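Local coordinates for protein 30-kDa cleavage and polyadenylation specificity factor 30 (Arabidopsis thaliana, PDB 5ZUU) that reads m6A-modified RNA through its YTH domain and, within the cleavage and polyadenylation specificity factor complex, takes part in pre-mRNA 3'-end formation and poly(A) site selection, at residues S44-L49 with S79-Y84; H10-G15 with L151-P156. All blocks are in the same frame, centred on the assembly; numbering follows the deposited sequence.

Both contacts pin loops to helices in the YTH-domain construct. Interaction 1 sets the loop after strand 70-77 against the N-terminal part of helix 46-55, mainly by apolar packing. Interaction 2 ties the segment before strand 17-24 to the last turn of helix 142-154 by a tyrosine hydrogen bond. They lie on opposite sides of the chain's centre, their own centres about 24 Å apart and their nearest atoms about 12 Å apart. Along the chain, interaction 1 is nested inside the span closed by interaction 2. Neither touches the bound RNA: the nearest atoms lie about 7 Å away for interaction 1 and about 13 Å for interaction 2.

Interaction 1: residues S44-L49 with S79-Y84; sequences SNEAKL and SRIGGY
The flat group here is the carboxylate of Glu46, and the methyl CG2 of Ile81 lies over one face, at the OE2 end, with Glu46 OE2 to Ile81 CG2 at 3.5 Å. The same OE2 accepts a hydrogen bond from the backbone N of Arg101, which gives this oxygen a polar partner and probably helps hold the carboxylate's orientation. Within the YTH fold, this joins the first turn of helix 46-55 to the loop that follows strand 70-77, a loop-on-helix packing.

Ile81 does most of the touching. Its CG1 branch stands anti to the carbonyl carbon (chi1 -57°) and the chain runs on extended, which carries CD1 up to the helix while CG2 is left for the carboxylate. CD1 meets the foot of the Glu46 side chain, 3.8 Å from Glu46 CB, and lies close to Glu46 CG and to the backbone CA and O of the same residue. The extended glutamate and the isoleucine cross at about a right angle. The two isoleucine methyls divide Glu46 between them, CD1 at the stem and backbone, CG2 at the carboxylate.

Leu49, one turn on, adds a second contact to CD1. Leu49 and Ile81 both pack on Phe103 of strand 103-114, which extends the apolar cluster to the central sheet. The loop is held by polar bonds as well: Ile81 N bonds to Asn50 OD1, and Arg80 forms a salt bridge with Asp54. Across the apolar part, the approach of Leu49 is made by its CB, which lies 4.0 Å from Ile81 CD1.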
loop_
_atom_site.group_PDB
_atom_site.type_symbol
_atom_site.label_atom_id
_atom_site.label_comp_id
_atom_site.label_asym_id
_atom_site.label_seq_id
_atom_site.Cartn_x
_atom_site.Cartn_y
_atom_site.Cartn_z
ATOM N N SER A 44 -16.377 0.291 -6.204
ATOM C CA SER A 44 -16.718 -1.067 -5.828
ATOM C C SER A 44 -15.841 -1.711 -4.786
ATOM O O SER A 44 -16.192 -2.794 -4.289
ATOM C CB SER A 44 -16.633 -1.966 -7.069
ATOM O OG SER A 44 -15.310 -1.939 -7.599
ATOM N N ASN A 45 -14.678 -1.137 -4.474
ATOM C CA ASN A 45 -13.783 -1.724 -3.492
ATOM C C ASN A 45 -13.883 -1.088 -2.107
ATOM O O ASN A 45 -13.198 -1.584 -1.168
ATOM C CB ASN A 45 -12.310 -1.637 -3.979
ATOM C CG ASN A 45 -12.007 -2.571 -5.124
ATOM O OD1 ASN A 45 -12.538 -3.695 -5.222
ATOM N ND2 ASN A 45 -11.149 -2.125 -6.002
ATOM N N GLU A 46 -14.677 -0.010 -1.959
ATOM C CA GLU A 46 -14.588 0.788 -0.749
ATOM C C GLU A 46 -15.142 0.076 0.513
ATOM O O GLU A 46 -14.581 0.183 1.628
ATOM C CB GLU A 46 -15.213 2.150 -0.966
ATOM C CG GLU A 46 -14.501 2.914 -2.046
ATOM C CD GLU A 46 -15.036 4.298 -2.337
ATOM O OE1 GLU A 46 -16.188 4.375 -2.749
ATOM O OE2 GLU A 46 -14.279 5.300 -2.187
ATOM N N ALA A 47 -16.234 -0.689 0.335
ATOM C CA ALA A 47 -16.863 -1.361 1.429
ATOM C C ALA A 47 -15.953 -2.469 1.970
ATOM O O ALA A 47 -15.916 -2.752 3.203
ATOM C CB ALA A 47 -18.165 -1.977 0.963
ATOM N N LYS A 48 -15.245 -3.110 1.076
ATOM C CA LYS A 48 -14.339 -4.109 1.546
ATOM C C LYS A 48 -13.105 -3.600 2.259
ATOM O O LYS A 48 -12.737 -4.196 3.263
ATOM C CB LYS A 48 -14.035 -5.151 0.518
ATOM C CG LYS A 48 -12.913 -5.029 -0.450
ATOM C CD LYS A 48 -12.650 -6.476 -0.867
ATOM C CE LYS A 48 -12.296 -6.555 -2.287
ATOM N NZ LYS A 48 -11.837 -7.945 -2.528
ATOM N N LEU A 49 -12.566 -2.461 1.848
ATOM C CA LEU A 49 -11.531 -1.868 2.647
ATOM C C LEU A 49 -12.123 -1.371 3.946
ATOM O O LEU A 49 -11.435 -1.479 4.942
ATOM C CB LEU A 49 -10.738 -0.737 1.933
ATOM C CG LEU A 49 -9.987 -1.205 0.713
ATOM C CD1 LEU A 49 -9.192 -0.066 0.141
ATOM C CD2 LEU A 49 -9.066 -2.400 0.983
ATOM N N SER A 79 -7.255 5.990 7.604
ATOM C CA SER A 79 -8.607 6.430 7.908
ATOM C C SER A 79 -9.620 5.518 7.217
ATOM O O SER A 79 -9.310 4.859 6.236
ATOM C CB SER A 79 -8.855 7.893 7.529
ATOM O OG SER A 79 -8.884 8.027 6.120
ATOM N N ARG A 80 -10.825 5.521 7.766
ATOM C CA ARG A 80 -11.977 4.836 7.211
ATOM C C ARG A 80 -12.423 5.629 5.966
ATOM O O ARG A 80 -12.307 6.804 5.947
ATOM C CB ARG A 80 -13.069 4.731 8.258
ATOM C CG ARG A 80 -14.212 3.815 7.804
ATOM C CD ARG A 80 -15.120 3.565 8.958
ATOM N NE ARG A 80 -15.979 2.391 8.764
ATOM C CZ ARG A 80 -17.147 2.358 8.085
ATOM N NH1 ARG A 80 -17.838 1.212 8.071
ATOM N NH2 ARG A 80 -17.637 3.416 7.419
ATOM N N ILE A 81 -12.799 4.982 4.880
ATOM C CA ILE A 81 -13.277 5.703 3.693
ATOM C C ILE A 81 -14.673 6.311 3.989
ATOM O O ILE A 81 -15.601 5.624 4.431
ATOM C CB ILE A 81 -13.387 4.793 2.463
ATOM C CG1 ILE A 81 -12.032 4.092 2.121
ATOM C CG2 ILE A 81 -13.849 5.622 1.283
ATOM C CD1 ILE A 81 -12.109 2.957 1.078
ATOM N N GLY A 82 -14.820 7.579 3.655
ATOM C CA GLY A 82 -15.986 8.371 3.996
ATOM C C GLY A 82 -15.374 9.481 4.799
ATOM O O GLY A 82 -14.374 9.282 5.472
ATOM N N GLY A 83 -15.858 10.666 4.709
ATOM C CA GLY A 83 -15.196 11.704 5.528
ATOM C C GLY A 83 -14.208 12.445 4.628
ATOM O O GLY A 83 -13.521 11.837 3.788
ATOM N N TYR A 84 -14.145 13.769 4.753
ATOM C CA TYR A 84 -13.256 14.492 3.900
ATOM C C TYR A 84 -11.781 14.243 4.329
ATOM O O TYR A 84 -11.440 14.328 5.486
ATOM C CB TYR A 84 -13.531 15.986 3.917
ATOM C CG TYR A 84 -12.477 16.737 3.152
ATOM C CD1 TYR A 84 -12.486 16.767 1.781
ATOM C CD2 TYR A 84 -11.435 17.371 3.823
ATOM C CE1 TYR A 84 -11.488 17.446 1.072
ATOM C CE2 TYR A 84 -10.461 18.078 3.155
ATOM C CZ TYR A 84 -10.482 18.113 1.779
ATOM O OH TYR A 84 -9.496 18.823 1.135
#

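Interaction 2: residues H10-G15 with L151-P156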
loop_
_atom_site.group_PDB
_atom_site.type_symbol
_atom_site.label_atom_id
_atom_site.label_comp_id
_atom_site.label_asym_id
_atom_site.label_seq_id
_atom_site.Cartn_x
_atom_site.Cartn_y
_atom_site.Cartn_z
ATOM N N HIS A 10 9.223 2.451 8.231
ATOM C CA HIS A 10 8.475 2.094 9.389
ATOM C C HIS A 10 8.384 0.588 9.319
ATOM O O HIS A 10 8.127 0.027 8.254
ATOM C CB HIS A 10 7.073 2.712 9.405
ATOM C CG HIS A 10 7.089 4.188 9.395
ATOM N ND1 HIS A 10 7.220 4.930 10.550
ATOM C CD2 HIS A 10 7.082 5.073 8.375
ATOM C CE1 HIS A 10 7.250 6.216 10.245
ATOM N NE2 HIS A 10 7.189 6.333 8.930
ATOM N N PRO A 11 8.607 -0.063 10.455
ATOM C CA PRO A 11 8.384 -1.498 10.551
ATOM C C PRO A 11 6.880 -1.873 10.387
ATOM O O PRO A 11 5.994 -1.112 10.725
ATOM C CB PRO A 11 8.836 -1.809 11.958
ATOM C CG PRO A 11 8.467 -0.558 12.715
ATOM C CD PRO A 11 8.767 0.576 11.770
ATOM N N LEU A 12 6.642 -3.058 9.869
ATOM C CA LEU A 12 5.351 -3.623 9.814
ATOM C C LEU A 12 4.736 -3.526 11.204
ATOM O O LEU A 12 5.338 -3.986 12.137
ATOM C CB LEU A 12 5.506 -5.064 9.352
ATOM C CG LEU A 12 4.267 -5.681 8.758
ATOM C CD1 LEU A 12 3.897 -4.908 7.499
ATOM C CD2 LEU A 12 4.562 -7.140 8.504
ATOM N N PRO A 13 3.575 -2.840 11.376
ATOM C CA PRO A 13 2.959 -2.810 12.694
ATOM C C PRO A 13 2.768 -4.219 13.246
ATOM O O PRO A 13 2.533 -5.186 12.471
ATOM C CB PRO A 13 1.571 -2.222 12.434
ATOM C CG PRO A 13 1.667 -1.502 11.149
ATOM C CD PRO A 13 2.770 -2.123 10.372
ATOM N N GLN A 14 2.905 -4.326 14.561
ATOM C CA GLN A 14 2.748 -5.599 15.236
ATOM C C GLN A 14 1.266 -5.837 15.427
ATOM O O GLN A 14 0.442 -4.874 15.513
ATOM C CB GLN A 14 3.457 -5.587 16.601
ATOM C CG GLN A 14 4.991 -5.549 16.525
ATOM C CD GLN A 14 5.632 -5.125 17.843
ATOM O OE1 GLN A 14 5.329 -4.044 18.378
ATOM N NE2 GLN A 14 6.486 -6.000 18.401
ATOM N N GLY A 15 0.943 -7.112 15.505
ATOM C CA GLY A 15 -0.398 -7.560 15.903
ATOM C C GLY A 15 -1.138 -8.220 14.779
ATOM O O GLY A 15 -0.530 -8.684 13.794
ATOM N N LEU A 151 9.096 -9.838 2.344
ATOM C CA LEU A 151 9.997 -9.713 1.199
ATOM C C LEU A 151 10.283 -8.242 0.841
ATOM O O LEU A 151 11.386 -7.894 0.348
ATOM C CB LEU A 151 9.452 -10.416 -0.055
ATOM C CG LEU A 151 9.316 -11.924 0.090
ATOM C CD1 LEU A 151 8.562 -12.544 -1.081
ATOM C CD2 LEU A 151 10.671 -12.614 0.271
ATOM N N LEU A 152 9.260 -7.410 1.006
ATOM C CA LEU A 152 9.408 -5.994 0.780
ATOM C C LEU A 152 10.518 -5.420 1.700
ATOM O O LEU A 152 11.342 -4.630 1.247
ATOM C CB LEU A 152 8.113 -5.246 1.073
ATOM C CG LEU A 152 6.864 -5.462 0.199
ATOM C CD1 LEU A 152 5.682 -4.739 0.878
ATOM C CD2 LEU A 152 7.136 -4.927 -1.199
ATOM N N TYR A 153 10.483 -5.774 2.976
ATOM C CA TYR A 153 11.493 -5.325 3.953
ATOM C C TYR A 153 12.932 -5.886 3.692
ATOM O O TYR A 153 13.883 -5.361 4.266
ATOM C CB TYR A 153 11.033 -5.651 5.344
ATOM C CG TYR A 153 10.014 -4.649 5.782
ATOM C CD1 TYR A 153 10.395 -3.432 6.372
ATOM C CD2 TYR A 153 8.656 -4.875 5.558
ATOM C CE1 TYR A 153 9.438 -2.504 6.746
ATOM C CE2 TYR A 153 7.708 -3.967 5.924
ATOM C CZ TYR A 153 8.085 -2.762 6.501
ATOM O OH TYR A 153 7.090 -1.906 6.924
ATOM N N LEU A 154 13.101 -6.909 2.841
ATOM C CA LEU A 154 14.414 -7.302 2.400
ATOM C C LEU A 154 14.980 -6.392 1.339
ATOM O O LEU A 154 16.197 -6.377 1.165
ATOM C CB LEU A 154 14.432 -8.752 1.897
ATOM C CG LEU A 154 13.935 -9.758 2.885
ATOM C CD1 LEU A 154 13.889 -11.100 2.185
ATOM C CD2 LEU A 154 14.762 -9.840 4.135
ATOM N N GLU A 155 14.155 -5.625 0.627
ATOM C CA GLU A 155 14.661 -4.772 -0.428
ATOM C C GLU A 155 15.136 -3.460 0.093
ATOM O O GLU A 155 14.605 -2.952 1.065
ATOM C CB GLU A 155 13.626 -4.513 -1.548
ATOM C CG GLU A 155 13.208 -5.769 -2.260
ATOM C CD GLU A 155 14.394 -6.510 -2.869
ATOM O OE1 GLU A 155 14.426 -7.783 -2.816
ATOM O OE2 GLU A 155 15.266 -5.840 -3.466
ATOM N N PRO A 156 16.190 -2.909 -0.523
ATOM C CA PRO A 156 16.658 -1.530 -0.150
ATOM C C PRO A 156 15.553 -0.503 -0.419
ATOM O O PRO A 156 14.749 -0.667 -1.385
ATOM C CB PRO A 156 17.817 -1.265 -1.096
ATOM C CG PRO A 156 18.252 -2.644 -1.538
ATOM C CD PRO A 156 17.048 -3.535 -1.544
#
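Tyr153 reaches the segment 10-15 because its CG stands anti to its own carbonyl carbon (chi1 -78°), which aims the stem and the hydroxyl from the last turn of helix 142-154 toward the backbone of His10. The second torsion (chi2 -86°) sets the plane of the ring, and His10 O lies in that plane, at the ring edge, 3.2 Å from Tyr153 CE1. The hydroxyl donates a short hydrogen bond, 2.6 Å from Tyr153 OH to His10 O. It comes in the carbonyl plane, with a C=O...OH angle of 151°.

The chain then runs on past the phenol. Leu12 N comes within 3.2 Å of Tyr153 OH, but the angle is too poor for a hydrogen bond, and the nitrogen stands oblique to the ring. On the CE2 side the contact turns apolar, Leu12 CB resting 4.2 Å from Tyr153 CE2. The ring also touches Leu108 and Cys74 of the central sheet, and the imidazole of His10 is bonded through NE2 to Glu168 of helix 159-172.

A phenylalanine here would probably leave His10 O without its phenol donor and remove this polar tie between segment and helix, even though the ring could still pack beside Leu12.

The bond joins residues far apart in sequence, linking the approach to strand 17-24 with the last turn of helix 142-154, two elements of the YTH domain. Because the acceptor is a backbone carbonyl, its chemistry does not depend on the imidazole of His10: the tyrosine grips the path of the main chain.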